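Local coordinates for protein putative Nitroreductase (Anabaena variabilis ATCC 29413, PDB 3EO7) that binds flavin mononucleotide and, as a member of the nitroreductase family, is probably an oxidoreductase, at residues I49-Y54 and R131-I136; G68-R73 and T118-P123. All coordinates share one frame; numbering follows the deposited sequence.

Both contacts lie on the same side of the chain's centre, partly buried and away from the flavin site, their centres about 13 Å apart. Contact 1 pairs the edge strand 47-50 with strand 134-139 and joins backbone hydrogen bonds and a lysine-aspartate pair to apolar packing of I49, L51 and L135. Contact 2 sets helix 66-82 against the loop between strands 109-115 and 124-129, almost wholly through tryptophan and leucine side chains, with one water bridging L120 O and, weakly, W71 NE1. Helix 66-82 follows strand 47-50 in the chain, and the two contacts touch directly: Y54 and L51 pack on W71, and the Y54 backbone meets Q72.

Contact 1. Residues I49-Y54 and R131-I136; sequences IDLKPY and RTHSLI. With ACT (acetate ion), chain F.
I49 and L135 form the hydrogen-bonded pair of a short antiparallel strand pairing. I49 N gives a nearly straight bond (171°) to L135 O at 2.7 Å, and L135 N returns one to I49 O at 3.0 Å. Next along, D50 and S134 make the non-hydrogen-bonded pair. The pairing ends with L51 N, bonded to H133 O at 3.0 Å.

Beyond the strand the side chains take over. K52 bends at its last two torsions, both near -62°, which brings its ammonium back to T132 O at 2.7 Å and to D50 OD1 at 2.8 Å, the latter a salt bridge. D50 OD1 also accepts from K52 N at 2.9 Å; the two donors approach from opposite faces of the carboxylate plane, each well out of it. One oxygen thus holds both the start of the 3-10 turn 52-54 and the lysine end, and the D50 charge probably helps keep that lysine protonated.

The H133 ring slips under L51, whose CB sits over one ring face, offset toward the rim, in a CH-pi contact 3.7 Å from the centroid. Its nitrogens find partners elsewhere: ND1 pairs with Y128 OH and NE2 with S75 OG, the hydroxyl that also bonds L51 O. On the same side of the sheet, I49 CB meets L135 CB and L51 CD1 touches L135 CG; D50 and S134 point to the opposite face. Farther off, Y54 OH donates to an acetate ion, probably from the crystallisation liquor.

D50 OD1 with K52 N is an Asx turn that ends edge strand 47-50, while the G1 beta bulge of H133 and S134 opposite Q129 sits where the hairpin of strands 124-129 and 134-139 begins its return strand, in the seven-stranded antiparallel sheet of this nitroreductase-family fold.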
loop_
_atom_site.group_PDB
_atom_site.type_symbol
_atom_site.label_atom_id
_atom_site.label_comp_id
_atom_site.label_asym_id
_atom_site.label_seq_id
_atom_site.Cartn_x
_atom_site.Cartn_y
_atom_site.Cartn_z
ATOM N N ILE A 49 -11.508 23.986 -4.147
ATOM C CA ILE A 49 -12.747 23.389 -4.610
ATOM C C ILE A 49 -13.267 22.523 -3.458
ATOM O O ILE A 49 -12.653 21.545 -3.086
ATOM C CB ILE A 49 -12.554 22.507 -5.831
ATOM C CG1 ILE A 49 -11.872 23.286 -6.964
ATOM C CG2 ILE A 49 -13.896 21.897 -6.269
ATOM C CD1 ILE A 49 -11.694 22.454 -8.226
ATOM N N ASP A 50 -14.402 22.901 -2.886
ATOM C CA ASP A 50 -14.974 22.158 -1.772
ATOM C C ASP A 50 -15.696 20.939 -2.281
ATOM O O ASP A 50 -16.657 21.061 -3.041
ATOM C CB ASP A 50 -15.960 23.064 -1.025
ATOM C CG ASP A 50 -16.588 22.413 0.192
ATOM O OD1 ASP A 50 -16.230 21.273 0.576
ATOM O OD2 ASP A 50 -17.479 23.089 0.762
ATOM N N LEU A 51 -15.267 19.762 -1.839
ATOM C CA LEU A 51 -15.877 18.512 -2.298
ATOM C C LEU A 51 -16.966 18.004 -1.369
ATOM O O LEU A 51 -17.640 17.031 -1.678
ATOM C CB LEU A 51 -14.822 17.425 -2.465
ATOM C CG LEU A 51 -13.737 17.670 -3.519
ATOM C CD1 LEU A 51 -12.628 16.635 -3.397
ATOM C CD2 LEU A 51 -14.343 17.674 -4.916
ATOM N N LYS A 52 -17.096 18.611 -0.204
ATOM C CA LYS A 52 -18.084 18.152 0.772
ATOM C C LYS A 52 -19.543 18.168 0.300
ATOM O O LYS A 52 -20.281 17.235 0.605
ATOM C CB LYS A 52 -17.931 18.916 2.093
ATOM C CG LYS A 52 -16.623 18.595 2.801
ATOM C CD LYS A 52 -16.484 19.277 4.133
ATOM C CE LYS A 52 -16.474 20.790 4.025
ATOM N NZ LYS A 52 -15.333 21.343 3.227
ATOM N N PRO A 53 -19.976 19.212 -0.428
ATOM C CA PRO A 53 -21.368 19.188 -0.918
ATOM C C PRO A 53 -21.742 17.982 -1.780
ATOM O O PRO A 53 -22.930 17.670 -1.921
ATOM C CB PRO A 53 -21.476 20.474 -1.722
ATOM C CG PRO A 53 -20.465 21.386 -1.089
ATOM C CD PRO A 53 -19.304 20.475 -0.796
ATOM N N TYR A 54 -20.748 17.272 -2.303
ATOM C CA TYR A 54 -21.005 16.122 -3.178
ATOM C C TYR A 54 -20.822 14.783 -2.493
ATOM O O TYR A 54 -20.983 13.743 -3.123
ATOM C CB TYR A 54 -20.103 16.216 -4.410
ATOM C CG TYR A 54 -20.216 17.534 -5.087
ATOM C CD1 TYR A 54 -21.307 17.807 -5.915
ATOM C CD2 TYR A 54 -19.247 18.512 -4.916
ATOM C CE1 TYR A 54 -21.434 19.018 -6.556
ATOM C CE2 TYR A 54 -19.383 19.757 -5.536
ATOM C CZ TYR A 54 -20.470 19.989 -6.366
ATOM O OH TYR A 54 -20.626 21.197 -6.993
ATOM N N ARG A 131 -7.961 17.707 5.452
ATOM C CA ARG A 131 -8.602 18.439 6.555
ATOM C C ARG A 131 -9.967 19.016 6.247
ATOM O O ARG A 131 -10.822 19.098 7.116
ATOM C CB ARG A 131 -7.693 19.562 7.060
ATOM C CG ARG A 131 -6.547 19.058 7.892
ATOM C CD ARG A 131 -5.595 20.211 8.144
ATOM N NE ARG A 131 -5.056 20.621 6.852
ATOM C CZ ARG A 131 -4.249 21.650 6.644
ATOM N NH1 ARG A 131 -3.828 22.385 7.669
ATOM N NH2 ARG A 131 -3.848 21.910 5.397
ATOM N N THR A 132 -10.163 19.438 5.012
ATOM C CA THR A 132 -11.377 20.095 4.605
ATOM C C THR A 132 -12.121 19.328 3.505
ATOM O O THR A 132 -13.195 19.747 3.065
ATOM C CB THR A 132 -11.017 21.505 4.102
ATOM O OG1 THR A 132 -10.033 21.399 3.065
ATOM C CG2 THR A 132 -10.465 22.332 5.283
ATOM N N HIS A 133 -11.559 18.198 3.072
ATOM C CA HIS A 133 -12.125 17.447 1.942
ATOM C C HIS A 133 -12.340 18.416 0.758
ATOM O O HIS A 133 -13.464 18.643 0.254
ATOM C CB HIS A 133 -13.399 16.666 2.276
ATOM C CG HIS A 133 -13.828 15.759 1.167
ATOM N ND1 HIS A 133 -12.957 14.863 0.575
ATOM C CD2 HIS A 133 -15.012 15.612 0.531
ATOM C CE1 HIS A 133 -13.591 14.210 -0.380
ATOM N NE2 HIS A 133 -14.837 14.653 -0.442
ATOM N N SER A 134 -11.229 19.016 0.352
ATOM C CA SER A 134 -11.193 19.949 -0.754
ATOM C C SER A 134 -9.969 19.692 -1.613
ATOM O O SER A 134 -9.076 18.957 -1.216
ATOM C CB SER A 134 -11.136 21.390 -0.242
ATOM O OG SER A 134 -10.021 21.626 0.617
ATOM N N LEU A 135 -9.973 20.297 -2.798
ATOM C CA LEU A 135 -8.852 20.300 -3.708
ATOM C C LEU A 135 -8.378 21.747 -3.817
ATOM O O LEU A 135 -9.209 22.671 -3.940
ATOM C CB LEU A 135 -9.258 19.815 -5.100
ATOM C CG LEU A 135 -9.535 18.333 -5.243
ATOM C CD1 LEU A 135 -10.160 18.130 -6.646
ATOM C CD2 LEU A 135 -8.289 17.487 -5.060
ATOM N N ILE A 136 -7.076 21.973 -3.722
ATOM C CA ILE A 136 -6.532 23.301 -3.961
ATOM C C ILE A 136 -5.888 23.255 -5.331
ATOM O O ILE A 136 -4.950 22.485 -5.563
ATOM C CB ILE A 136 -5.527 23.749 -2.918
ATOM C CG1 ILE A 136 -6.210 23.814 -1.545
ATOM C CG2 ILE A 136 -4.933 25.123 -3.323
ATOM C CD1 ILE A 136 -5.258 23.971 -0.393
HETATM C C ACT F . -17.816 22.881 -8.194
HETATM O O ACT F . -18.397 22.502 -7.145
HETATM O OXT ACT F . -16.729 22.329 -8.406
HETATM C CH3 ACT F . -18.357 23.918 -9.140
#

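Contact 2. Residues G68-R73 and T118-P123; sequences GQWWQR and TPLLSP
The W71 indole turns its edge to L120 O, which lies 3.3 Å from CZ2. Water 1 also lies at that edge, in plane; it donates to L120 O at 2.8 Å and accepts only weakly from W71 NE1. One face of W71 carries the W70 ring, with W70 CZ3 3.6 Å above the plane and over its centre, while W71 CE2 lies in plane at the edge of W70: the two indoles are steeply inclined to each other.

Two leucines complete the apolar contact. L120 runs antiparallel alongside both indoles, its CD1 3.7 Å from W70 CB. L121 crosses W70 at about a right angle and splits its methyls between the rings, CD1 meeting W71 CH2 at 3.7 Å. With W70 CG anti to the backbone N (chi1 -174°), the six-membered ring ends with CE3 near L120 CD1 and CH2 near L121 CD2. The leucine backbone is shaped by T118 OG1, which accepts from L121 N at 2.8 Å in an ST motif.

W70 NE1 bonds Y205 OH, and the other side of W71 meets Y54. Helix 66-82 thereby packs on the loop joining strands 109-115 and 124-129, with W70 and L121 both reaching L162 of the adjacent strand 162-169.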
loop_
_atom_site.group_PDB
_atom_site.type_symbol
_atom_site.label_atom_id
_atom_site.label_comp_id
_atom_site.label_asym_id
_atom_site.label_seq_id
_atom_site.Cartn_x
_atom_site.Cartn_y
_atom_site.Cartn_z
ATOM N N GLY A 68 -23.054 17.519 -11.367
ATOM C CA GLY A 68 -23.043 17.160 -9.943
ATOM C C GLY A 68 -22.732 15.676 -9.738
ATOM O O GLY A 68 -22.009 15.310 -8.786
ATOM N N GLN A 69 -23.283 14.818 -10.614
ATOM C CA GLN A 69 -23.022 13.382 -10.522
ATOM C C GLN A 69 -21.525 13.140 -10.724
ATOM O O GLN A 69 -20.946 12.298 -10.057
ATOM C CB GLN A 69 -23.816 12.584 -11.549
ATOM C CG GLN A 69 -25.326 12.646 -11.356
ATOM C CD GLN A 69 -26.074 12.114 -12.574
ATOM O OE1 GLN A 69 -25.587 11.212 -13.262
ATOM N NE2 GLN A 69 -27.250 12.669 -12.846
ATOM N N TRP A 70 -20.892 13.918 -11.603
ATOM C CA TRP A 70 -19.457 13.730 -11.807
ATOM C C TRP A 70 -18.670 14.126 -10.554
ATOM O O TRP A 70 -17.821 13.364 -10.069
ATOM C CB TRP A 70 -18.936 14.467 -13.042
ATOM C CG TRP A 70 -17.526 14.069 -13.191
ATOM C CD1 TRP A 70 -17.053 12.851 -13.631
ATOM C CD2 TRP A 70 -16.383 14.792 -12.717
ATOM N NE1 TRP A 70 -15.680 12.796 -13.481
ATOM C CE2 TRP A 70 -15.243 13.985 -12.955
ATOM C CE3 TRP A 70 -16.208 16.055 -12.143
ATOM C CZ2 TRP A 70 -13.951 14.413 -12.642
ATOM C CZ3 TRP A 70 -14.937 16.470 -11.838
ATOM C CH2 TRP A 70 -13.826 15.660 -12.090
ATOM N N TRP A 71 -18.969 15.297 -10.012
ATOM C CA TRP A 71 -18.275 15.773 -8.814
ATOM C C TRP A 71 -18.496 14.813 -7.644
ATOM O O TRP A 71 -17.584 14.633 -6.847
ATOM C CB TRP A 71 -18.677 17.193 -8.443
ATOM C CG TRP A 71 -18.038 18.246 -9.321
ATOM C CD1 TRP A 71 -18.634 18.973 -10.308
ATOM C CD2 TRP A 71 -16.658 18.619 -9.319
ATOM N NE1 TRP A 71 -17.709 19.816 -10.892
ATOM C CE2 TRP A 71 -16.493 19.617 -10.304
ATOM C CE3 TRP A 71 -15.561 18.257 -8.536
ATOM C CZ2 TRP A 71 -15.267 20.224 -10.551
ATOM C CZ3 TRP A 71 -14.343 18.855 -8.780
ATOM C CH2 TRP A 71 -14.209 19.829 -9.783
ATOM N N GLN A 72 -19.684 14.221 -7.523
ATOM C CA GLN A 72 -19.963 13.224 -6.468
ATOM C C GLN A 72 -19.014 12.034 -6.577
ATOM O O GLN A 72 -18.515 11.541 -5.576
ATOM C CB GLN A 72 -21.380 12.665 -6.534
ATOM C CG GLN A 72 -22.478 13.570 -6.012
ATOM C CD GLN A 72 -23.882 13.018 -6.308
ATOM O OE1 GLN A 72 -24.077 11.797 -6.409
ATOM N NE2 GLN A 72 -24.860 13.923 -6.456
ATOM N N ARG A 73 -18.763 11.584 -7.795
ATOM C CA ARG A 73 -17.858 10.462 -8.000
ATOM C C ARG A 73 -16.432 10.822 -7.586
ATOM O O ARG A 73 -15.790 10.047 -6.892
ATOM C CB ARG A 73 -17.898 10.005 -9.467
ATOM C CG ARG A 73 -19.251 9.477 -9.929
ATOM C CD ARG A 73 -19.264 9.359 -11.447
ATOM N NE ARG A 73 -18.366 8.290 -11.873
ATOM C CZ ARG A 73 -17.849 8.162 -13.087
ATOM N NH1 ARG A 73 -18.089 9.077 -14.029
ATOM N NH2 ARG A 73 -17.057 7.144 -13.348
ATOM N N THR A 118 -10.974 19.581 -18.634
ATOM C CA THR A 118 -12.272 19.113 -19.099
ATOM C C THR A 118 -13.263 20.233 -18.870
ATOM O O THR A 118 -12.940 21.206 -18.194
ATOM C CB THR A 118 -12.722 17.860 -18.300
ATOM O OG1 THR A 118 -13.163 18.222 -16.981
ATOM C CG2 THR A 118 -11.593 16.840 -18.204
ATOM N N PRO A 119 -14.493 20.089 -19.385
ATOM C CA PRO A 119 -15.461 21.169 -19.165
ATOM C C PRO A 119 -15.809 21.319 -17.693
ATOM O O PRO A 119 -16.273 22.372 -17.302
ATOM C CB PRO A 119 -16.694 20.751 -20.000
ATOM C CG PRO A 119 -16.231 19.624 -20.869
ATOM C CD PRO A 119 -15.084 18.969 -20.143
ATOM N N LEU A 120 -15.574 20.293 -16.877
ATOM C CA LEU A 120 -15.825 20.422 -15.436
ATOM C C LEU A 120 -14.586 20.702 -14.585
ATOM O O LEU A 120 -14.696 21.365 -13.547
ATOM C CB LEU A 120 -16.518 19.176 -14.894
ATOM C CG LEU A 120 -18.001 19.025 -15.247
ATOM C CD1 LEU A 120 -18.558 17.839 -14.480
ATOM C CD2 LEU A 120 -18.789 20.283 -14.906
ATOM N N LEU A 121 -13.421 20.196 -15.013
ATOM C CA LEU A 121 -12.182 20.293 -14.219
ATOM C C LEU A 121 -11.061 20.989 -15.002
ATOM O O LEU A 121 -10.440 20.391 -15.883
ATOM C CB LEU A 121 -11.731 18.879 -13.794
ATOM C CG LEU A 121 -10.591 18.771 -12.790
ATOM C CD1 LEU A 121 -11.010 19.326 -11.473
ATOM C CD2 LEU A 121 -10.105 17.308 -12.651
ATOM N N SER A 122 -10.783 22.234 -14.620
ATOM C CA SER A 122 -9.751 23.050 -15.268
ATOM C C SER A 122 -8.448 22.297 -15.294
ATOM O O SER A 122 -8.189 21.479 -14.411
ATOM C CB SER A 122 -9.512 24.357 -14.502
ATOM O OG SER A 122 -10.673 25.120 -14.468
ATOM N N PRO A 123 -7.607 22.575 -16.296
ATOM C CA PRO A 123 -6.339 21.858 -16.342
ATOM C C PRO A 123 -5.393 22.248 -15.240
ATOM O O PRO A 123 -5.516 23.335 -14.650
ATOM C CB PRO A 123 -5.730 22.333 -17.665
ATOM C CG PRO A 123 -6.346 23.621 -17.943
ATOM C CD PRO A 123 -7.744 23.510 -17.430
HETATM O O HOH W 1 -17.125 22.526 -12.981
#